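Local coordinates for protein methylxanthine N1-demethylase NdmA (PDB 6ICN) that catalyses the N1-demethylation of caffeine to theobromine and formaldehyde, as a Rieske non-heme iron oxygenase that draws its electrons from NADH, at residues N300-V303 and F304-K308; F194-P197 and G198-D202. All coordinates share one frame; numbering follows the deposited sequence.

Contact 2 comes first along the chain and contact 1 about a hundred residues later, and their centres lie about 11 Å apart. Contact 2 covers the end of helix 192-195 and the loop that follows it. Contact 1 is one run of helix 293-313. Both fall in the vanillate O-demethylase-like C-terminal part of the chain. Both reach the same cobalt ion, H196 from residues 194-202 and D307 from residues 300-308, with H191 as the third protein ligand. E306 also spans the two, its carboxylate probably hydrogen-bonded to H196 and T199. The loop and the helix thus supply two of the three protein ligands of one metal and part of the caffeine pocket beside it.

Contact 1 of 2, residues N300-V303 and F304-K308; sequences NDLV and FAEDK. With CO (cobalt (II) ion), chain E; CFF (caffeine), chain F.
D307 grips the cobalt ion with both carboxylate oxygens, OD1 at 2.1 Å and OD2 at 2.2 Å, while its backbone N donates to V303 O, one turn back on helix 293-313, at 3.0 Å. N185 also bonds to D307 OD1, a second-shell contact that should steady the carboxylate. F304 N to N300 O, A305 N to D301 O and E306 N to L302 O continue the same i to i+4 pattern. CG of F304 lies beside its own backbone N (chi1 -68°), which lays one ring face over N300 O. F304 CE1 comes 3.7 Å from caffeine methyl C14, which approaches the ring obliquely. N300 OD1 comes within 3.0 Å of caffeine C8, while its ND2 bonds to Q170. V303 CG1 faces caffeine O13 at 3.8 Å. Replacing F304 by an alanine is likely to leave a gap beside caffeine methyl C14 and Y173 without its stacking partner. The run is a regular alpha-helix whose neighbouring turns serve two sites, a bidentate aspartate on the mononuclear metal and N300, V303 and F304 in the caffeine pocket, as suits a Rieske oxygenase catalytic domain.

Contact 2 of 2, residues F194-P197 and G198-D202; sequences FIHP and GTLFD. With CO (cobalt (II) ion), chain E.
H196 O takes three backbone N-H groups as the chain leaves helix 192-195 and curls into a tight turn: L200 N at 2.9 Å, T199 N from well above the carbonyl plane, and F201 N, which is farther from H196 O at 3.3 Å but makes a nearly straight bond, 173° at the hydrogen.

The side chains of H196 and L200 run alongside each other in the same direction, with their CB atoms 3.8 Å apart. In L200, CG sits beside the backbone N (chi1 -76°) and the chain is extended beyond it, and together these torsions bring CD1 over one face of the imidazole. The result is a CH-pi contact, with L200 CD1 4.1 Å from the centroid of the H196 ring and 21° off its normal. I195 CG2 lies over the opposite face, displaced from the ring centre. The ring is therefore sandwiched between two aliphatic groups. Its two nitrogens have different partners. NE2 of H196 binds the cobalt ion at 2.0 Å, and ND1 bonds to E306. T199 OG1 bonds to the same E306 carboxylate. L200 also touches caffeine, and F201 stacks on F192.

At the metal, water 1 sits 2.1 Å from the cobalt ion and fills one more position beside H196, H191 and D307. This is the two-histidine, one-carboxylate arrangement of mononuclear non-heme iron oxygenases, occupied here by cobalt. With metal on one nitrogen, carboxylate on the other and aliphatic groups over both faces, the H196 ring probably has little freedom to turn.

Contact 1 of 2, residues N300-V303 and F304-K308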
loop_
_atom_site.group_PDB
_atom_site.type_symbol
_atom_site.label_atom_id
_atom_site.label_comp_id
_atom_site.label_asym_id
_atom_site.label_seq_id
_atom_site.Cartn_x
_atom_site.Cartn_y
_atom_site.Cartn_z
ATOM N N ASN A 300 -9.125 19.951 -20.422
ATOM C CA ASN A 300 -9.065 20.784 -19.215
ATOM C C ASN A 300 -8.194 20.135 -18.146
ATOM O O ASN A 300 -7.381 20.807 -17.501
ATOM C CB ASN A 300 -10.476 21.040 -18.664
ATOM C CG ASN A 300 -11.332 21.854 -19.614
ATOM O OD1 ASN A 300 -10.820 22.659 -20.387
ATOM N ND2 ASN A 300 -12.640 21.621 -19.585
ATOM N N ASP A 301 -8.357 18.822 -17.940
ATOM C CA ASP A 301 -7.573 18.127 -16.932
ATOM C C ASP A 301 -6.084 18.187 -17.254
ATOM O O ASP A 301 -5.247 18.297 -16.348
ATOM C CB ASP A 301 -8.032 16.673 -16.827
ATOM C CG ASP A 301 -9.394 16.522 -16.146
ATOM O OD1 ASP A 301 -9.921 17.512 -15.590
ATOM O OD2 ASP A 301 -9.915 15.388 -16.183
ATOM N N LEU A 302 -5.738 18.115 -18.541
ATOM C CA LEU A 302 -4.338 18.219 -18.960
ATOM C C LEU A 302 -3.768 19.597 -18.634
ATOM O O LEU A 302 -2.664 19.711 -18.079
ATOM C CB LEU A 302 -4.237 17.922 -20.465
ATOM C CG LEU A 302 -2.888 18.147 -21.151
ATOM C CD1 LEU A 302 -1.824 17.261 -20.504
ATOM C CD2 LEU A 302 -2.989 17.904 -22.662
ATOM N N VAL A 303 -4.521 20.651 -18.968
ATOM C CA VAL A 303 -4.130 22.021 -18.618
ATOM C C VAL A 303 -3.895 22.140 -17.117
ATOM O O VAL A 303 -2.863 22.656 -16.668
ATOM C CB VAL A 303 -5.208 23.013 -19.096
ATOM C CG1 VAL A 303 -4.960 24.418 -18.510
ATOM C CG2 VAL A 303 -5.254 23.068 -20.629
ATOM N N PHE A 304 -4.834 21.642 -16.315
ATOM C CA PHE A 304 -4.678 21.758 -14.870
ATOM C C PHE A 304 -3.467 20.963 -14.381
ATOM O O PHE A 304 -2.761 21.403 -13.470
ATOM C CB PHE A 304 -5.955 21.307 -14.161
ATOM C CG PHE A 304 -7.153 22.227 -14.383
ATOM C CD1 PHE A 304 -6.985 23.587 -14.636
ATOM C CD2 PHE A 304 -8.448 21.710 -14.330
ATOM C CE1 PHE A 304 -8.107 24.432 -14.833
ATOM C CE2 PHE A 304 -9.569 22.549 -14.527
ATOM C CZ PHE A 304 -9.393 23.904 -14.770
ATOM N N ALA A 305 -3.217 19.783 -14.971
ATOM C CA ALA A 305 -2.053 18.997 -14.565
ATOM C C ALA A 305 -0.758 19.710 -14.915
ATOM O O ALA A 305 0.244 19.539 -14.207
ATOM C CB ALA A 305 -2.069 17.614 -15.222
ATOM N N GLU A 306 -0.750 20.486 -16.010
ATOM C CA GLU A 306 0.435 21.276 -16.359
ATOM C C GLU A 306 0.670 22.408 -15.355
ATOM O O GLU A 306 1.809 22.635 -14.915
ATOM C CB GLU A 306 0.297 21.808 -17.787
ATOM C CG GLU A 306 0.381 20.670 -18.841
ATOM C CD GLU A 306 0.053 21.109 -20.273
ATOM O OE1 GLU A 306 -0.583 22.170 -20.476
ATOM O OE2 GLU A 306 0.407 20.352 -21.212
ATOM N N ASP A 307 -0.400 23.101 -14.935
ATOM C CA ASP A 307 -0.244 24.183 -13.956
ATOM C C ASP A 307 0.126 23.678 -12.560
ATOM O O ASP A 307 0.942 24.301 -11.872
ATOM C CB ASP A 307 -1.541 25.003 -13.865
ATOM C CG ASP A 307 -1.718 25.947 -15.031
ATOM O OD1 ASP A 307 -0.838 26.786 -15.255
ATOM O OD2 ASP A 307 -2.749 25.869 -15.726
ATOM N N LYS A 308 -0.491 22.581 -12.104
ATOM C CA LYS A 308 -0.516 22.241 -10.678
ATOM C C LYS A 308 0.851 22.211 -9.991
ATOM O O LYS A 308 0.997 22.846 -8.936
ATOM C CB LYS A 308 -1.244 20.895 -10.516
ATOM C CG LYS A 308 -1.366 20.420 -9.065
ATOM C CD LYS A 308 -2.095 19.053 -9.027
ATOM C CE LYS A 308 -2.237 18.515 -7.591
ATOM N NZ LYS A 308 -0.917 18.075 -7.048
HETATM CO CO CO E . -1.945 27.614 -16.841
HETATM N N1 CFF F . -7.102 28.705 -18.944
HETATM C C2 CFF F . -7.249 29.143 -20.235
HETATM C C10 CFF F . -6.488 29.572 -17.954
HETATM C C6 CFF F . -7.514 27.485 -18.586
HETATM N N3 CFF F . -7.820 28.336 -21.166
HETATM O O11 CFF F . -6.877 30.233 -20.546
HETATM C C12 CFF F . -7.980 28.791 -22.544
HETATM C C4 CFF F . -8.237 27.099 -20.807
HETATM C C5 CFF F . -8.099 26.670 -19.537
HETATM N N9 CFF F . -8.823 26.116 -21.512
HETATM O O13 CFF F . -7.383 27.106 -17.454
HETATM N N7 CFF F . -8.610 25.427 -19.462
HETATM C C8 CFF F . -9.053 25.088 -20.678
HETATM C C14 CFF F . -8.790 24.406 -18.444
HETATM O O HOH W 1 -3.603 28.754 -16.241
#

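Contact 2 of 2, residues F194-P197 and G198-D202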
loop_
_atom_site.group_PDB
_atom_site.type_symbol
_atom_site.label_atom_id
_atom_site.label_comp_id
_atom_site.label_asym_id
_atom_site.label_seq_id
_atom_site.Cartn_x
_atom_site.Cartn_y
_atom_site.Cartn_z
ATOM N N PHE A 194 5.302 28.600 -21.532
ATOM C CA PHE A 194 6.220 27.776 -20.755
ATOM C C PHE A 194 5.556 26.610 -20.030
ATOM O O PHE A 194 6.181 25.559 -19.869
ATOM C CB PHE A 194 6.952 28.674 -19.760
ATOM C CG PHE A 194 7.789 29.684 -20.450
ATOM C CD1 PHE A 194 9.017 29.307 -20.975
ATOM C CD2 PHE A 194 7.332 30.979 -20.651
ATOM C CE1 PHE A 194 9.774 30.209 -21.679
ATOM C CE2 PHE A 194 8.094 31.895 -21.350
ATOM C CZ PHE A 194 9.321 31.506 -21.858
ATOM N N ILE A 195 4.304 26.757 -19.622
ATOM C CA ILE A 195 3.630 25.707 -18.861
ATOM C C ILE A 195 2.738 24.900 -19.796
ATOM O O ILE A 195 2.552 23.688 -19.596
ATOM C CB ILE A 195 2.859 26.319 -17.677
ATOM C CG1 ILE A 195 3.859 26.797 -16.616
ATOM C CG2 ILE A 195 1.860 25.320 -17.040
ATOM C CD1 ILE A 195 3.254 27.035 -15.273
ATOM N N HIS A 196 2.237 25.545 -20.869
ATOM C CA HIS A 196 1.295 24.903 -21.793
ATOM C C HIS A 196 1.747 24.903 -23.259
ATOM O O HIS A 196 0.916 25.151 -24.144
ATOM C CB HIS A 196 -0.065 25.603 -21.724
ATOM C CG HIS A 196 -0.620 25.736 -20.336
ATOM N ND1 HIS A 196 -1.002 24.650 -19.572
ATOM C CD2 HIS A 196 -0.903 26.834 -19.598
ATOM C CE1 HIS A 196 -1.471 25.076 -18.412
ATOM N NE2 HIS A 196 -1.408 26.398 -18.395
ATOM N N PRO A 197 3.014 24.609 -23.570
ATOM C CA PRO A 197 3.447 24.737 -24.976
ATOM C C PRO A 197 2.756 23.767 -25.920
ATOM O O PRO A 197 2.348 24.162 -27.019
ATOM C CB PRO A 197 4.959 24.483 -24.901
ATOM C CG PRO A 197 5.128 23.629 -23.707
ATOM C CD PRO A 197 4.112 24.123 -22.717
ATOM N N GLY A 198 2.602 22.504 -25.544
ATOM C CA GLY A 198 1.901 21.662 -26.506
ATOM C C GLY A 198 0.418 21.960 -26.639
ATOM O O GLY A 198 -0.217 21.495 -27.591
ATOM N N THR A 199 -0.127 22.771 -25.743
ATOM C CA THR A 199 -1.506 22.630 -25.313
ATOM C C THR A 199 -2.336 23.882 -25.530
ATOM O O THR A 199 -3.430 23.801 -26.110
ATOM C CB THR A 199 -1.486 22.229 -23.826
ATOM O OG1 THR A 199 -0.660 21.063 -23.684
ATOM C CG2 THR A 199 -2.875 21.926 -23.318
ATOM N N LEU A 200 -1.853 25.038 -25.076
ATOM C CA LEU A 200 -2.565 26.299 -25.260
ATOM C C LEU A 200 -1.844 27.283 -26.167
ATOM O O LEU A 200 -2.496 27.968 -26.954
ATOM C CB LEU A 200 -2.831 26.965 -23.902
ATOM C CG LEU A 200 -3.970 26.291 -23.133
ATOM C CD1 LEU A 200 -4.135 26.887 -21.741
ATOM C CD2 LEU A 200 -5.270 26.383 -23.938
ATOM N N PHE A 201 -0.523 27.378 -26.091
ATOM C CA PHE A 201 0.193 28.390 -26.851
ATOM C C PHE A 201 1.373 27.771 -27.581
ATOM O O PHE A 201 1.901 26.730 -27.178
ATOM C CB PHE A 201 0.702 29.517 -25.944
ATOM C CG PHE A 201 -0.212 30.709 -25.873
ATOM C CD1 PHE A 201 -1.545 30.564 -25.496
ATOM C CD2 PHE A 201 0.269 31.982 -26.156
ATOM C CE1 PHE A 201 -2.390 31.666 -25.416
ATOM C CE2 PHE A 201 -0.568 33.091 -26.073
ATOM C CZ PHE A 201 -1.901 32.934 -25.706
ATOM N N ASP A 202 1.783 28.432 -28.665
ATOM C CA ASP A 202 3.105 28.184 -29.222
ATOM C C ASP A 202 4.161 28.608 -28.204
ATOM O O ASP A 202 4.002 29.644 -27.543
ATOM C CB ASP A 202 3.320 28.970 -30.521
ATOM C CG ASP A 202 2.633 28.348 -31.715
ATOM O OD1 ASP A 202 2.239 27.163 -31.649
ATOM O OD2 ASP A 202 2.510 29.050 -32.739
HETATM CO CO CO E . -1.945 27.614 -16.841
HETATM O O HOH W 1 -3.603 28.754 -16.241
#